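PDB 3LV4: glycoside hydrolase YxiA from Bacillus licheniformis, which probably hydrolyses the alpha-1,5-linked backbone of arabinan as a calcium-binding family 43 glycosidase. Local coordinates for residues 14-19 with 306-311; 28-33 with 76-81; 10-15 with 316-321. All coordinates share one frame; numbering follows the deposited sequence.

How the contacts relate
All three contacts lie in the catalytic domain, whose five four-stranded antiparallel sheets form the five-bladed beta-propeller of family 43. Contacts 1 and 3 share His14 and Asp15, with centres about 6 Å apart. They join the N-terminal residues 10-19 to neighbouring strands 303-310 and 319-327 of the last blade, closing the ring. Along the chain contact 2 is nested inside the loops closed by contacts 1 and 3; it joins the first blade to the second through the end of strand 24-29 and the start of strand 80-83. Its centre is about 10 Å from contact 1 and about 12 Å from contact 3. Together they set the surroundings of Asp15, the predicted proton acceptor.

Contact 1: 14-19 with 306-311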
loop_
_atom_site.group_PDB
_atom_site.type_symbol
_atom_site.label_atom_id
_atom_site.label_comp_id
_atom_site.label_asym_id
_atom_site.label_seq_id
_atom_site.Cartn_x
_atom_site.Cartn_y
_atom_site.Cartn_z
ATOM N N HIS A 14 9.073 -7.896 -3.219
ATOM C CA HIS A 14 8.045 -7.976 -2.181
ATOM C C HIS A 14 8.039 -6.689 -1.349
ATOM O O HIS A 14 9.101 -6.178 -0.987
ATOM C CB HIS A 14 8.319 -9.193 -1.286
ATOM C CG HIS A 14 7.092 -9.771 -0.654
ATOM N ND1 HIS A 14 6.270 -10.675 -1.300
ATOM C CD2 HIS A 14 6.555 -9.596 0.579
ATOM C CE1 HIS A 14 5.279 -11.021 -0.500
ATOM N NE2 HIS A 14 5.427 -10.379 0.647
ATOM N N ASP A 15 6.848 -6.164 -1.060
ATOM C CA ASP A 15 6.710 -4.976 -0.215
ATOM C C ASP A 15 7.429 -3.750 -0.800
ATOM O O ASP A 15 8.215 -3.089 -0.113
ATOM C CB ASP A 15 7.269 -5.279 1.182
ATOM C CG ASP A 15 6.772 -6.606 1.729
ATOM O OD1 ASP A 15 5.535 -6.842 1.704
ATOM O OD2 ASP A 15 7.614 -7.420 2.178
ATOM N N PRO A 16 7.145 -3.426 -2.067
ATOM C CA PRO A 16 7.885 -2.368 -2.767
ATOM C C PRO A 16 7.665 -0.971 -2.176
ATOM O O PRO A 16 6.517 -0.550 -1.956
ATOM C CB PRO A 16 7.302 -2.425 -4.184
ATOM C CG PRO A 16 5.898 -2.922 -3.957
ATOM C CD PRO A 16 6.058 -3.978 -2.893
ATOM N N SER A 17 8.762 -0.259 -1.938
ATOM C CA SER A 17 8.706 1.126 -1.471
ATOM C C SER A 17 9.313 2.047 -2.535
ATOM O O SER A 17 10.515 1.992 -2.820
ATOM C CB SER A 17 9.427 1.279 -0.125
ATOM O OG SER A 17 8.962 2.421 0.584
ATOM N N ILE A 18 8.464 2.884 -3.120
ATOM C CA ILE A 18 8.825 3.702 -4.277
ATOM C C ILE A 18 9.654 4.933 -3.916
ATOM O O ILE A 18 9.433 5.575 -2.885
ATOM C CB ILE A 18 7.543 4.149 -5.050
ATOM C CG1 ILE A 18 7.886 4.767 -6.410
ATOM C CG2 ILE A 18 6.703 5.120 -4.211
ATOM C CD1 ILE A 18 8.197 3.750 -7.483
ATOM N N ILE A 19 10.617 5.257 -4.768
ATOM C CA ILE A 19 11.348 6.515 -4.639
ATOM C C ILE A 19 11.839 6.917 -6.021
ATOM O O ILE A 19 12.290 6.069 -6.796
ATOM C CB ILE A 19 12.536 6.419 -3.635
ATOM C CG1 ILE A 19 13.346 7.729 -3.631
ATOM C CG2 ILE A 19 13.434 5.198 -3.944
ATOM C CD1 ILE A 19 14.460 7.787 -2.575
ATOM N N ILE A 306 1.676 1.573 -5.841
ATOM C CA ILE A 306 2.676 0.567 -6.184
ATOM C C ILE A 306 2.629 -0.528 -5.131
ATOM O O ILE A 306 2.700 -0.245 -3.939
ATOM C CB ILE A 306 4.099 1.164 -6.226
ATOM C CG1 ILE A 306 4.176 2.306 -7.246
ATOM C CG2 ILE A 306 5.156 0.073 -6.527
ATOM C CD1 ILE A 306 3.923 3.676 -6.647
ATOM N N PHE A 307 2.503 -1.776 -5.566
ATOM C CA PHE A 307 2.287 -2.879 -4.630
ATOM C C PHE A 307 2.783 -4.187 -5.225
ATOM O O PHE A 307 3.129 -4.251 -6.408
ATOM C CB PHE A 307 0.797 -2.976 -4.245
ATOM C CG PHE A 307 -0.136 -3.115 -5.427
ATOM C CD1 PHE A 307 -0.477 -2.004 -6.196
ATOM C CD2 PHE A 307 -0.666 -4.352 -5.767
ATOM C CE1 PHE A 307 -1.340 -2.130 -7.290
ATOM C CE2 PHE A 307 -1.532 -4.490 -6.854
ATOM C CZ PHE A 307 -1.870 -3.380 -7.616
ATOM N N HIS A 308 2.851 -5.233 -4.415
ATOM C CA HIS A 308 3.098 -6.553 -4.990
ATOM C C HIS A 308 1.791 -7.315 -4.985
ATOM O O HIS A 308 0.844 -6.945 -4.285
ATOM C CB HIS A 308 4.184 -7.334 -4.241
ATOM C CG HIS A 308 3.799 -7.731 -2.855
ATOM N ND1 HIS A 308 2.839 -8.692 -2.586
ATOM C CD2 HIS A 308 4.235 -7.294 -1.654
ATOM C CE1 HIS A 308 2.710 -8.827 -1.279
ATOM N NE2 HIS A 308 3.548 -7.991 -0.690
ATOM N N THR A 309 1.728 -8.375 -5.776
ATOM C CA THR A 309 0.534 -9.193 -5.769
ATOM C C THR A 309 0.857 -10.614 -6.172
ATOM O O THR A 309 1.813 -10.856 -6.901
ATOM C CB THR A 309 -0.587 -8.594 -6.654
ATOM O OG1 THR A 309 -1.799 -9.336 -6.457
ATOM C CG2 THR A 309 -0.203 -8.618 -8.138
ATOM N N ARG A 310 0.069 -11.549 -5.649
ATOM C CA ARG A 310 0.068 -12.917 -6.126
ATOM C C ARG A 310 -1.059 -13.040 -7.160
ATOM O O ARG A 310 -1.714 -12.045 -7.466
ATOM C CB ARG A 310 -0.083 -13.880 -4.949
ATOM C CG ARG A 310 1.199 -13.980 -4.113
ATOM C CD ARG A 310 0.924 -14.138 -2.607
ATOM N NE ARG A 310 2.138 -14.545 -1.890
ATOM C CZ ARG A 310 3.096 -13.711 -1.489
ATOM N NH1 ARG A 310 2.985 -12.403 -1.701
ATOM N NH2 ARG A 310 4.170 -14.188 -0.872
ATOM N N PHE A 311 -1.273 -14.235 -7.705
ATOM C CA PHE A 311 -2.153 -14.393 -8.868
ATOM C C PHE A 311 -2.927 -15.695 -8.785
ATOM O O PHE A 311 -2.387 -16.709 -8.353
ATOM C CB PHE A 311 -1.339 -14.434 -10.167
ATOM C CG PHE A 311 -0.376 -13.296 -10.323
ATOM C CD1 PHE A 311 0.958 -13.449 -9.960
ATOM C CD2 PHE A 311 -0.796 -12.083 -10.849
ATOM C CE1 PHE A 311 1.859 -12.402 -10.108
ATOM C CE2 PHE A 311 0.094 -11.032 -11.005
ATOM C CZ PHE A 311 1.428 -11.189 -10.630
#
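The imidazoles of His14 and His308 stack face to face, their centroids 3.8 Å apart and their planes 23° from parallel. The overlap is displaced toward the rims, with His308 NE2 above the rim of the His14 ring and His14 CE1 above that of His308. The two NE2 atoms approach each other through this stack at a poor angle for a hydrogen bond. His308 CG stands between its backbone N and carbonyl carbon (chi1 67°), a rotamer that holds the ring up against 14-19. Histidine suits both places, being flat enough to stack while offering nitrogens at its edge.

The polar contacts are sparse. His308 NE2 gives OD1 of Asp15, the predicted proton acceptor, a weak hydrogen bond of 3.3 Å, bent to 132° at the hydrogen; ring and carboxylate lie side by side, turned well away from coplanar. The other carboxylate oxygen, OD2, is hydrogen-bonded to Ser30 OG. Arg310 brings the edge of its guanidinium up to the edge of His14, the two planes nearly perpendicular, while its NE forms a salt bridge with Glu316.

This is where the five-bladed propeller closes: 14-19 leads into the first strand of the first blade, 306-310 belongs to the last. The segments run nearly antiparallel, yet they are joined by side chains and not by a backbone ladder.

Apolar packing fills the remainder. Pro16 brings CG to 3.6 Å from Phe307 C, with CD beside His308. The two branches of Ile306 divide the work: CG2 meets Pro16 CG at 4.0 Å, and CD1 reaches Ile18 CG2, also at 4.0 Å. Val27 packs against all three of Pro16, Ile18 and Ile306, and the Ser293 hydroxyl bonds Pro16 O and Ile18 N.

Contact 2: 28-33 with 76-81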
loop_
_atom_site.group_PDB
_atom_site.type_symbol
_atom_site.label_atom_id
_atom_site.label_comp_id
_atom_site.label_asym_id
_atom_site.label_seq_id
_atom_site.Cartn_x
_atom_site.Cartn_y
_atom_site.Cartn_z
ATOM N N PHE A 28 12.235 -0.453 -3.507
ATOM C CA PHE A 28 13.043 -1.240 -2.575
ATOM C C PHE A 28 12.105 -2.090 -1.750
ATOM O O PHE A 28 11.121 -1.585 -1.200
ATOM C CB PHE A 28 13.876 -0.331 -1.662
ATOM C CG PHE A 28 14.967 0.413 -2.388
ATOM C CD1 PHE A 28 14.708 1.639 -2.986
ATOM C CD2 PHE A 28 16.247 -0.125 -2.484
ATOM C CE1 PHE A 28 15.710 2.323 -3.664
ATOM C CE2 PHE A 28 17.265 0.555 -3.153
ATOM C CZ PHE A 28 16.994 1.777 -3.751
ATOM N N GLY A 29 12.396 -3.387 -1.678
ATOM C CA GLY A 29 11.499 -4.321 -1.025
ATOM C C GLY A 29 12.219 -5.216 -0.049
ATOM O O GLY A 29 13.408 -5.022 0.229
ATOM N N SER A 30 11.493 -6.195 0.483
ATOM C CA SER A 30 12.089 -7.160 1.400
ATOM C C SER A 30 13.194 -7.982 0.725
ATOM O O SER A 30 13.284 -8.033 -0.511
ATOM C CB SER A 30 11.008 -8.068 1.983
ATOM O OG SER A 30 10.065 -7.283 2.708
ATOM N N HIS A 31 14.032 -8.607 1.548
ATOM C CA HIS A 31 15.130 -9.457 1.072
ATOM C C HIS A 31 16.134 -8.660 0.253
ATOM O O HIS A 31 16.804 -9.198 -0.638
ATOM C CB HIS A 31 14.569 -10.646 0.284
ATOM C CG HIS A 31 13.461 -11.345 1.007
ATOM N ND1 HIS A 31 12.175 -11.414 0.521
ATOM C CD2 HIS A 31 13.440 -11.945 2.218
ATOM C CE1 HIS A 31 11.413 -12.061 1.389
ATOM N NE2 HIS A 31 12.158 -12.393 2.427
ATOM N N LEU A 32 16.235 -7.371 0.573
ATOM C CA LEU A 32 17.178 -6.472 -0.094
ATOM C C LEU A 32 16.973 -6.527 -1.608
ATOM O O LEU A 32 17.932 -6.457 -2.388
ATOM C CB LEU A 32 18.625 -6.819 0.286
ATOM C CG LEU A 32 19.653 -5.683 0.163
ATOM C CD1 LEU A 32 19.157 -4.417 0.859
ATOM C CD2 LEU A 32 21.037 -6.108 0.709
ATOM N N ALA A 33 15.712 -6.664 -2.011
ATOM C CA ALA A 33 15.341 -6.681 -3.428
ATOM C C ALA A 33 15.079 -5.264 -3.925
ATOM O O ALA A 33 14.648 -4.403 -3.157
ATOM C CB ALA A 33 14.098 -7.543 -3.643
ATOM N N LEU A 76 16.177 -9.770 5.295
ATOM C CA LEU A 76 15.652 -8.472 5.704
ATOM C C LEU A 76 14.189 -8.344 5.300
ATOM O O LEU A 76 13.773 -8.868 4.270
ATOM C CB LEU A 76 16.470 -7.338 5.071
ATOM C CG LEU A 76 17.956 -7.262 5.466
ATOM C CD1 LEU A 76 18.747 -6.335 4.534
ATOM C CD2 LEU A 76 18.129 -6.826 6.922
ATOM N N TRP A 77 13.407 -7.650 6.119
ATOM C CA TRP A 77 12.017 -7.402 5.780
ATOM C C TRP A 77 11.860 -6.058 5.066
ATOM O O TRP A 77 12.817 -5.567 4.455
ATOM C CB TRP A 77 11.098 -7.557 7.002
ATOM C CG TRP A 77 10.809 -9.016 7.321
ATOM C CD1 TRP A 77 11.422 -10.107 6.772
ATOM C CD2 TRP A 77 9.841 -9.529 8.250
ATOM N NE1 TRP A 77 10.902 -11.265 7.305
ATOM C CE2 TRP A 77 9.929 -10.937 8.213
ATOM C CE3 TRP A 77 8.913 -8.934 9.111
ATOM C CZ2 TRP A 77 9.121 -11.756 8.997
ATOM C CZ3 TRP A 77 8.107 -9.750 9.886
ATOM C CH2 TRP A 77 8.220 -11.146 9.828
ATOM N N ALA A 78 10.661 -5.478 5.115
ATOM C CA ALA A 78 10.310 -4.382 4.205
ATOM C C ALA A 78 10.947 -3.047 4.590
ATOM O O ALA A 78 10.642 -2.491 5.641
ATOM C CB ALA A 78 8.770 -4.243 4.099
ATOM N N PRO A 79 11.826 -2.519 3.724
ATOM C CA PRO A 79 12.542 -1.282 4.039
ATOM C C PRO A 79 11.828 -0.039 3.514
ATOM O O PRO A 79 10.808 -0.122 2.826
ATOM C CB PRO A 79 13.825 -1.455 3.238
ATOM C CG PRO A 79 13.318 -2.073 1.954
ATOM C CD PRO A 79 12.251 -3.071 2.421
ATOM N N ASP A 80 12.386 1.120 3.834
ATOM C CA ASP A 80 12.113 2.309 3.044
ATOM C C ASP A 80 13.430 2.973 2.701
ATOM O O ASP A 80 14.384 2.900 3.465
ATOM C CB ASP A 80 11.215 3.296 3.788
ATOM C CG ASP A 80 10.727 4.420 2.886
ATOM O OD1 ASP A 80 10.581 4.173 1.668
ATOM O OD2 ASP A 80 10.506 5.546 3.381
ATOM N N VAL A 81 13.489 3.599 1.536
ATOM C CA VAL A 81 14.612 4.463 1.205
ATOM C C VAL A 81 14.061 5.849 0.958
ATOM O O VAL A 81 13.082 6.017 0.224
ATOM C CB VAL A 81 15.376 3.972 -0.036
ATOM C CG1 VAL A 81 16.444 4.993 -0.446
ATOM C CG2 VAL A 81 16.001 2.612 0.236
HETATM O O HOH W 1 14.990 -5.562 2.445
#
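Phe28 holds CG anti to its carbonyl carbon (chi1 -68°), which turns one face of its ring toward Val81, and Val81 directs CG2 at that face by having this methyl anti to its own carbonyl carbon. The result is a CH-pi contact: Val81 CG2 lies 3.6 Å from the Phe28 ring centroid, 15° off the ring normal. A beta-branched residue suits the spot because one methyl can cover the ring while the other points elsewhere. Pro79 CG continues the apolar surface, 4.1 Å from Phe28 CB.

Beyond Gly29 the chain turns through Ser30 to Ala33, with His31 and Leu32 both in the left-handed backbone region. The turn presents His31 N to Leu76 O in a short, fairly straight hydrogen bond of 2.7 Å (161° at the hydrogen). A water secures the next stretch, accepting from Leu32 N at 2.9 Å and lying within hydrogen-bonding distance of both Gly29 O and Trp77 O. Leu32 and Leu76 run side by side, their CD1 methyls 4.2 Å apart.

Ser30 OG comes within 3.1 Å of Ala78 N, but the angle is too poor for a hydrogen bond; its hydrogen bond is with Asp15 OD2. A small residue fits here, wedged against the Trp77-Ala78 peptide. Ala78 is likewise small, and its methyl borders both Asp15 and Asp148.

The contact thus joins the first two blades of the family 43 propeller beside Asp15, the predicted proton acceptor, and Asp148, predicted to tune the pKa of the proton donor.

Contact 3: 10-15 with 316-321; sequences EVTVHD and EEHEVR
His14 directs its ND1 edge at the face of His318, over the ring centre, in a T-shaped pair with centroids 4.5 Å apart and planes at 81°. With chi1 at 59°, His318 carries its ring across to His14 and to the methyl of Thr12. A water lies between Thr12 OG1 and His318 O. The tight apolar part adjoins: Val320 CG2 packs 3.6 Å from Val13 CB and 3.8 Å from Val11 CG2, branched residues suited to a buried seam. The backbone hydrogen bond from Val320 N to Val11 O is 3.1 Å.

Toward Glu10 the contact is wetter and electrostatic. Arg321 NH1 and NH2 both donate to Glu319 OE1, which lies in the guanidinium plane; NH1, at 2.9 Å, meets the oxygen's anti lone pair and also donates to Val320 O. Glu10 OE1 lies 3.3 Å from Arg321 NH1 but well out of that plane, so only charge links them; the stronger partner of Glu10 is Arg339. Arg321 probably offsets the like charges of Glu10 OE1 and Glu319 OE1, 3.7 Å apart. A water accepts from Val11 N within reach of Glu10 OE1 and Val320 O. With an alanine in place of Glu319, Arg321 and Arg314 would probably lose the carboxylate they share, leaving the Arg321 guanidinium freer to turn.

This lays the approach to Asp15 along the last blade, part of the ring closure of the family 43 five-bladed propeller.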
loop_
_atom_site.group_PDB
_atom_site.type_symbol
_atom_site.label_atom_id
_atom_site.label_comp_id
_atom_site.label_asym_id
_atom_site.label_seq_id
_atom_site.Cartn_x
_atom_site.Cartn_y
_atom_site.Cartn_z
ATOM N N GLU A 10 8.431 -7.426 -16.181
ATOM C CA GLU A 10 8.051 -7.709 -14.801
ATOM C C GLU A 10 9.248 -7.874 -13.879
ATOM O O GLU A 10 10.328 -8.306 -14.297
ATOM C CB GLU A 10 7.189 -8.981 -14.716
ATOM C CG GLU A 10 6.091 -9.115 -15.770
ATOM C CD GLU A 10 5.022 -8.034 -15.684
ATOM O OE1 GLU A 10 5.113 -7.138 -14.817
ATOM O OE2 GLU A 10 4.077 -8.088 -16.500
ATOM N N VAL A 11 9.043 -7.529 -12.613
ATOM C CA VAL A 11 10.050 -7.782 -11.594
ATOM C C VAL A 11 9.416 -8.330 -10.335
ATOM O O VAL A 11 8.203 -8.228 -10.130
ATOM C CB VAL A 11 10.888 -6.523 -11.238
ATOM C CG1 VAL A 11 11.790 -6.123 -12.416
ATOM C CG2 VAL A 11 9.981 -5.361 -10.788
ATOM N N THR A 12 10.256 -8.918 -9.497
ATOM C CA THR A 12 9.806 -9.517 -8.259
ATOM C C THR A 12 10.432 -8.751 -7.104
ATOM O O THR A 12 11.646 -8.829 -6.874
ATOM C CB THR A 12 10.173 -11.008 -8.224
ATOM O OG1 THR A 12 9.542 -11.667 -9.331
ATOM C CG2 THR A 12 9.708 -11.651 -6.938
ATOM N N VAL A 13 9.601 -7.969 -6.416
ATOM C CA VAL A 13 10.049 -7.142 -5.300
ATOM C C VAL A 13 8.919 -7.122 -4.287
ATOM O O VAL A 13 7.918 -6.431 -4.479
ATOM C CB VAL A 13 10.370 -5.677 -5.733
ATOM C CG1 VAL A 13 10.769 -4.824 -4.524
ATOM C CG2 VAL A 13 11.473 -5.646 -6.770
ATOM N N HIS A 14 9.073 -7.896 -3.219
ATOM C CA HIS A 14 8.045 -7.976 -2.181
ATOM C C HIS A 14 8.039 -6.689 -1.349
ATOM O O HIS A 14 9.101 -6.178 -0.987
ATOM C CB HIS A 14 8.319 -9.193 -1.286
ATOM C CG HIS A 14 7.092 -9.771 -0.654
ATOM N ND1 HIS A 14 6.270 -10.675 -1.300
ATOM C CD2 HIS A 14 6.555 -9.596 0.579
ATOM C CE1 HIS A 14 5.279 -11.021 -0.500
ATOM N NE2 HIS A 14 5.427 -10.379 0.647
ATOM N N ASP A 15 6.848 -6.164 -1.060
ATOM C CA ASP A 15 6.710 -4.976 -0.215
ATOM C C ASP A 15 7.429 -3.750 -0.800
ATOM O O ASP A 15 8.215 -3.089 -0.113
ATOM C CB ASP A 15 7.269 -5.279 1.182
ATOM C CG ASP A 15 6.772 -6.606 1.729
ATOM O OD1 ASP A 15 5.535 -6.842 1.704
ATOM O OD2 ASP A 15 7.614 -7.420 2.178
ATOM N N GLU A 316 2.602 -18.958 -4.701
ATOM C CA GLU A 316 3.138 -17.810 -3.977
ATOM C C GLU A 316 3.964 -16.878 -4.860
ATOM O O GLU A 316 4.612 -15.963 -4.356
ATOM C CB GLU A 316 3.954 -18.262 -2.761
ATOM C CG GLU A 316 3.104 -18.792 -1.604
ATOM C CD GLU A 316 2.333 -17.691 -0.891
ATOM O OE1 GLU A 316 2.975 -16.829 -0.252
ATOM O OE2 GLU A 316 1.089 -17.693 -0.949
ATOM N N GLU A 317 3.942 -17.104 -6.174
ATOM C CA GLU A 317 4.621 -16.190 -7.100
ATOM C C GLU A 317 4.050 -14.782 -6.970
ATOM O O GLU A 317 2.831 -14.601 -6.889
ATOM C CB GLU A 317 4.467 -16.653 -8.550
ATOM C CG GLU A 317 5.133 -17.982 -8.857
ATOM C CD GLU A 317 4.856 -18.469 -10.271
ATOM O OE1 GLU A 317 4.374 -17.668 -11.112
ATOM O OE2 GLU A 317 5.119 -19.664 -10.536
ATOM N N HIS A 318 4.926 -13.783 -6.961
ATOM C CA HIS A 318 4.479 -12.399 -6.864
ATOM C C HIS A 318 5.305 -11.499 -7.779
ATOM O O HIS A 318 6.461 -11.808 -8.110
ATOM C CB HIS A 318 4.528 -11.911 -5.415
ATOM C CG HIS A 318 5.890 -11.982 -4.799
ATOM N ND1 HIS A 318 6.782 -10.933 -4.847
ATOM C CD2 HIS A 318 6.517 -12.984 -4.136
ATOM C CE1 HIS A 318 7.901 -11.283 -4.233
ATOM N NE2 HIS A 318 7.766 -12.523 -3.795
ATOM N N GLU A 319 4.689 -10.399 -8.201
ATOM C CA GLU A 319 5.341 -9.388 -9.023
ATOM C C GLU A 319 4.860 -8.017 -8.573
ATOM O O GLU A 319 3.852 -7.898 -7.869
ATOM C CB GLU A 319 4.994 -9.578 -10.503
ATOM C CG GLU A 319 5.471 -10.898 -11.092
ATOM C CD GLU A 319 5.003 -11.101 -12.520
ATOM O OE1 GLU A 319 4.278 -10.240 -13.040
ATOM O OE2 GLU A 319 5.360 -12.124 -13.129
ATOM N N VAL A 320 5.581 -6.987 -8.995
ATOM C CA VAL A 320 5.209 -5.612 -8.728
ATOM C C VAL A 320 4.125 -5.187 -9.707
ATOM O O VAL A 320 4.186 -5.521 -10.895
ATOM C CB VAL A 320 6.420 -4.668 -8.909
ATOM C CG1 VAL A 320 5.983 -3.213 -8.790
ATOM C CG2 VAL A 320 7.510 -4.997 -7.886
ATOM N N ARG A 321 3.120 -4.475 -9.201
ATOM C CA ARG A 321 2.105 -3.876 -10.058
ATOM C C ARG A 321 1.969 -2.404 -9.712
ATOM O O ARG A 321 2.213 -1.992 -8.573
ATOM C CB ARG A 321 0.750 -4.590 -9.911
ATOM C CG ARG A 321 0.670 -5.965 -10.591
ATOM C CD ARG A 321 0.809 -5.839 -12.117
ATOM N NE ARG A 321 0.626 -7.105 -12.834
ATOM C CZ ARG A 321 1.585 -8.012 -13.021
ATOM N NH1 ARG A 321 2.808 -7.818 -12.525
ATOM N NH2 ARG A 321 1.325 -9.123 -13.696
HETATM O O HOH W 2 6.292 -6.527 -12.440
HETATM O O HOH W 3 8.012 -13.693 -9.383
HETATM O O HOH W 4 6.877 -8.548 -6.336
#